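Alpha-glucosidase (Pseudoalteromonas sp. K8, PDB 5HQ4) probably hydrolyses alpha-glucosidic bonds as a calcium-binding glycoside hydrolase of family 97. Local coordinates at residues 150-155 against 435-440. Numbering follows the deposited sequence.
Sequences WNRYEY and THEPIK. With CA (calcium ion), chain G.
E154 and E437 meet at a calcium ion, each giving it one carboxylate oxygen: E154 OE1 lies 2.5 Å from the metal and E437 OE2 2.4 Å. The two carboxylate planes are turned 77° apart, and the two oxygens are neighbouring ligands of the ion, E154 OE1 being 3.8 Å from E437 OE2. Waters 2 and 3 also coordinate it, and E455 and E461 complete the site. E154 OE2 accepts a hydrogen bond from water 2 and forms a salt bridge with R152 NH2; the metal on OE1 and water 2 on OE2 are likely to limit rotation of the carboxylate. Water 3 sits in the ring plane of H436, 2.7 Å from ND1, making this histidine a second-shell residue. Water 1 bridges the segments, donating to E154 OE1 and accepting from E437 N. The other oxygen of E437, OE1, is bonded to the backbone N of Y389.

This is the junction of the two main domains of a family 97 enzyme: 150-155 is a loop of the N-terminal beta-sandwich, turning through a type II' beta turn at N151–E154, while 435-440 follows strand 432-435 of the catalytic barrel.

Farther from the metal, K440 N donates to Y153 OH over 3.1 Å at 150°. With CG anti to its carbonyl carbon (chi1 -59°), the Y153 ring is directed at the backbone of 438-440; P438 O lies at its edge, in plane, 3.2 Å from CE1. A phenylalanine here would probably leave K440 N without this acceptor. K440 CB packs 3.5 Å from Y153 OH, while the K440 ammonium group forms a salt bridge with E186. R152 NE, buried without a polar partner in the model, rests 3.7 Å from E437 CG.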
loop_
_atom_site.group_PDB
_atom_site.type_symbol
_atom_site.label_atom_id
_atom_site.label_comp_id
_atom_site.label_asym_id
_atom_site.label_seq_id
_atom_site.Cartn_x
_atom_site.Cartn_y
_atom_site.Cartn_z
ATOM N N TRP A 150 12.021 11.056 10.507
ATOM C CA TRP A 150 13.234 10.348 10.127
ATOM C C TRP A 150 12.952 8.948 9.589
ATOM O O TRP A 150 13.756 8.433 8.800
ATOM C CB TRP A 150 14.197 10.280 11.318
ATOM C CG TRP A 150 13.778 9.330 12.382
ATOM C CD1 TRP A 150 12.918 9.574 13.425
ATOM C CD2 TRP A 150 14.197 7.963 12.520
ATOM N NE1 TRP A 150 12.784 8.441 14.202
ATOM C CE2 TRP A 150 13.553 7.439 13.663
ATOM C CE3 TRP A 150 15.042 7.129 11.779
ATOM C CZ2 TRP A 150 13.745 6.128 14.089
ATOM C CZ3 TRP A 150 15.233 5.827 12.210
ATOM C CH2 TRP A 150 14.582 5.339 13.350
ATOM N N ASN A 151 11.823 8.330 9.955
ATOM C CA ASN A 151 11.560 6.959 9.525
ATOM C C ASN A 151 10.486 6.835 8.442
ATOM O O ASN A 151 9.891 5.763 8.306
ATOM C CB ASN A 151 11.197 6.069 10.715
ATOM C CG ASN A 151 11.843 4.701 10.605
ATOM O OD1 ASN A 151 12.955 4.592 10.099
ATOM N ND2 ASN A 151 11.139 3.653 11.029
ATOM N N ARG A 152 10.243 7.887 7.650
ATOM C CA ARG A 152 9.441 7.789 6.402
ATOM C C ARG A 152 8.011 7.378 6.754
ATOM O O ARG A 152 7.366 8.040 7.584
ATOM C CB ARG A 152 10.147 6.847 5.409
ATOM C CG ARG A 152 11.588 7.221 5.046
ATOM C CD ARG A 152 12.276 6.068 4.288
ATOM N NE ARG A 152 12.036 4.801 4.970
ATOM C CZ ARG A 152 12.732 4.357 6.006
ATOM N NH1 ARG A 152 13.753 5.057 6.488
ATOM N NH2 ARG A 152 12.405 3.204 6.565
ATOM N N TYR A 153 7.467 6.318 6.144
ATOM C CA TYR A 153 6.125 5.835 6.452
ATOM C C TYR A 153 6.116 4.806 7.572
ATOM O O TYR A 153 5.040 4.328 7.945
ATOM C CB TYR A 153 5.477 5.195 5.215
ATOM C CG TYR A 153 5.321 6.089 3.997
ATOM C CD1 TYR A 153 5.997 5.797 2.814
ATOM C CD2 TYR A 153 4.474 7.201 4.018
ATOM C CE1 TYR A 153 5.858 6.596 1.686
ATOM C CE2 TYR A 153 4.322 8.013 2.883
ATOM C CZ TYR A 153 5.020 7.695 1.719
ATOM O OH TYR A 153 4.903 8.473 0.579
ATOM N N GLU A 154 7.281 4.429 8.093
ATOM C CA GLU A 154 7.374 3.271 8.993
ATOM C C GLU A 154 7.232 3.726 10.449
ATOM O O GLU A 154 8.184 3.783 11.235
ATOM C CB GLU A 154 8.673 2.508 8.735
ATOM C CG GLU A 154 8.669 1.762 7.376
ATOM C CD GLU A 154 9.987 1.053 7.067
ATOM O OE1 GLU A 154 9.972 0.090 6.277
ATOM O OE2 GLU A 154 11.027 1.446 7.634
ATOM N N TYR A 155 5.986 4.044 10.801
ATOM C CA TYR A 155 5.579 4.441 12.141
ATOM C C TYR A 155 4.353 3.637 12.548
ATOM O O TYR A 155 3.551 3.240 11.699
ATOM C CB TYR A 155 5.215 5.947 12.202
ATOM C CG TYR A 155 6.419 6.851 12.087
ATOM C CD1 TYR A 155 7.112 7.247 13.224
ATOM C CD2 TYR A 155 6.877 7.292 10.844
ATOM C CE1 TYR A 155 8.226 8.069 13.137
ATOM C CE2 TYR A 155 7.995 8.121 10.747
ATOM C CZ TYR A 155 8.662 8.498 11.903
ATOM O OH TYR A 155 9.770 9.302 11.831
ATOM N N THR A 435 8.342 -2.668 -4.138
ATOM C CA THR A 435 9.162 -1.540 -3.678
ATOM C C THR A 435 9.094 -1.400 -2.161
ATOM O O THR A 435 8.034 -1.090 -1.616
ATOM C CB THR A 435 8.705 -0.225 -4.319
ATOM O OG1 THR A 435 8.576 -0.390 -5.733
ATOM C CG2 THR A 435 9.716 0.889 -4.028
ATOM N N HIS A 436 10.224 -1.592 -1.482
ATOM C CA HIS A 436 10.312 -1.230 -0.074
ATOM C C HIS A 436 10.919 0.164 0.049
ATOM O O HIS A 436 11.628 0.626 -0.849
ATOM C CB HIS A 436 11.104 -2.283 0.710
ATOM C CG HIS A 436 10.314 -3.540 0.939
ATOM N ND1 HIS A 436 10.281 -4.201 2.148
ATOM C CD2 HIS A 436 9.463 -4.211 0.120
ATOM C CE1 HIS A 436 9.467 -5.242 2.057
ATOM N NE2 HIS A 436 8.959 -5.270 0.837
ATOM N N GLU A 437 10.597 0.842 1.150
ATOM C CA GLU A 437 10.824 2.277 1.298
ATOM C C GLU A 437 10.350 3.010 0.040
ATOM O O GLU A 437 11.138 3.664 -0.648
ATOM C CB GLU A 437 12.283 2.587 1.604
ATOM C CG GLU A 437 12.770 1.882 2.882
ATOM C CD GLU A 437 13.014 0.384 2.660
ATOM O OE1 GLU A 437 13.643 0.032 1.643
ATOM O OE2 GLU A 437 12.549 -0.445 3.472
ATOM N N PRO A 438 9.062 2.904 -0.290
ATOM C CA PRO A 438 8.554 3.395 -1.572
ATOM C C PRO A 438 7.971 4.789 -1.464
ATOM O O PRO A 438 7.952 5.378 -0.378
ATOM C CB PRO A 438 7.428 2.401 -1.868
ATOM C CG PRO A 438 6.791 2.266 -0.495
ATOM C CD PRO A 438 7.987 2.274 0.495
ATOM N N ILE A 439 7.472 5.306 -2.587
ATOM C CA ILE A 439 6.385 6.283 -2.553
ATOM C C ILE A 439 5.098 5.543 -2.202
ATOM O O ILE A 439 4.912 4.378 -2.585
ATOM C CB ILE A 439 6.262 7.006 -3.912
ATOM C CG1 ILE A 439 5.122 8.029 -3.894
ATOM C CG2 ILE A 439 6.000 6.000 -5.049
ATOM C CD1 ILE A 439 5.414 9.254 -3.015
ATOM N N LYS A 440 4.214 6.202 -1.452
ATOM C CA LYS A 440 2.927 5.597 -1.119
ATOM C C LYS A 440 2.179 5.199 -2.388
ATOM O O LYS A 440 2.369 5.781 -3.466
ATOM C CB LYS A 440 2.080 6.569 -0.291
ATOM C CG LYS A 440 1.612 7.811 -1.107
ATOM C CD LYS A 440 1.268 9.001 -0.197
ATOM C CE LYS A 440 0.726 10.167 -1.031
ATOM N NZ LYS A 440 0.359 11.368 -0.214
HETATM CA CA CA G . 11.641 -1.514 5.356
HETATM O O HOH W 1 8.881 0.576 3.411
HETATM O O HOH W 2 12.992 -0.199 6.823
HETATM O O HOH W 3 12.148 -3.383 3.958
#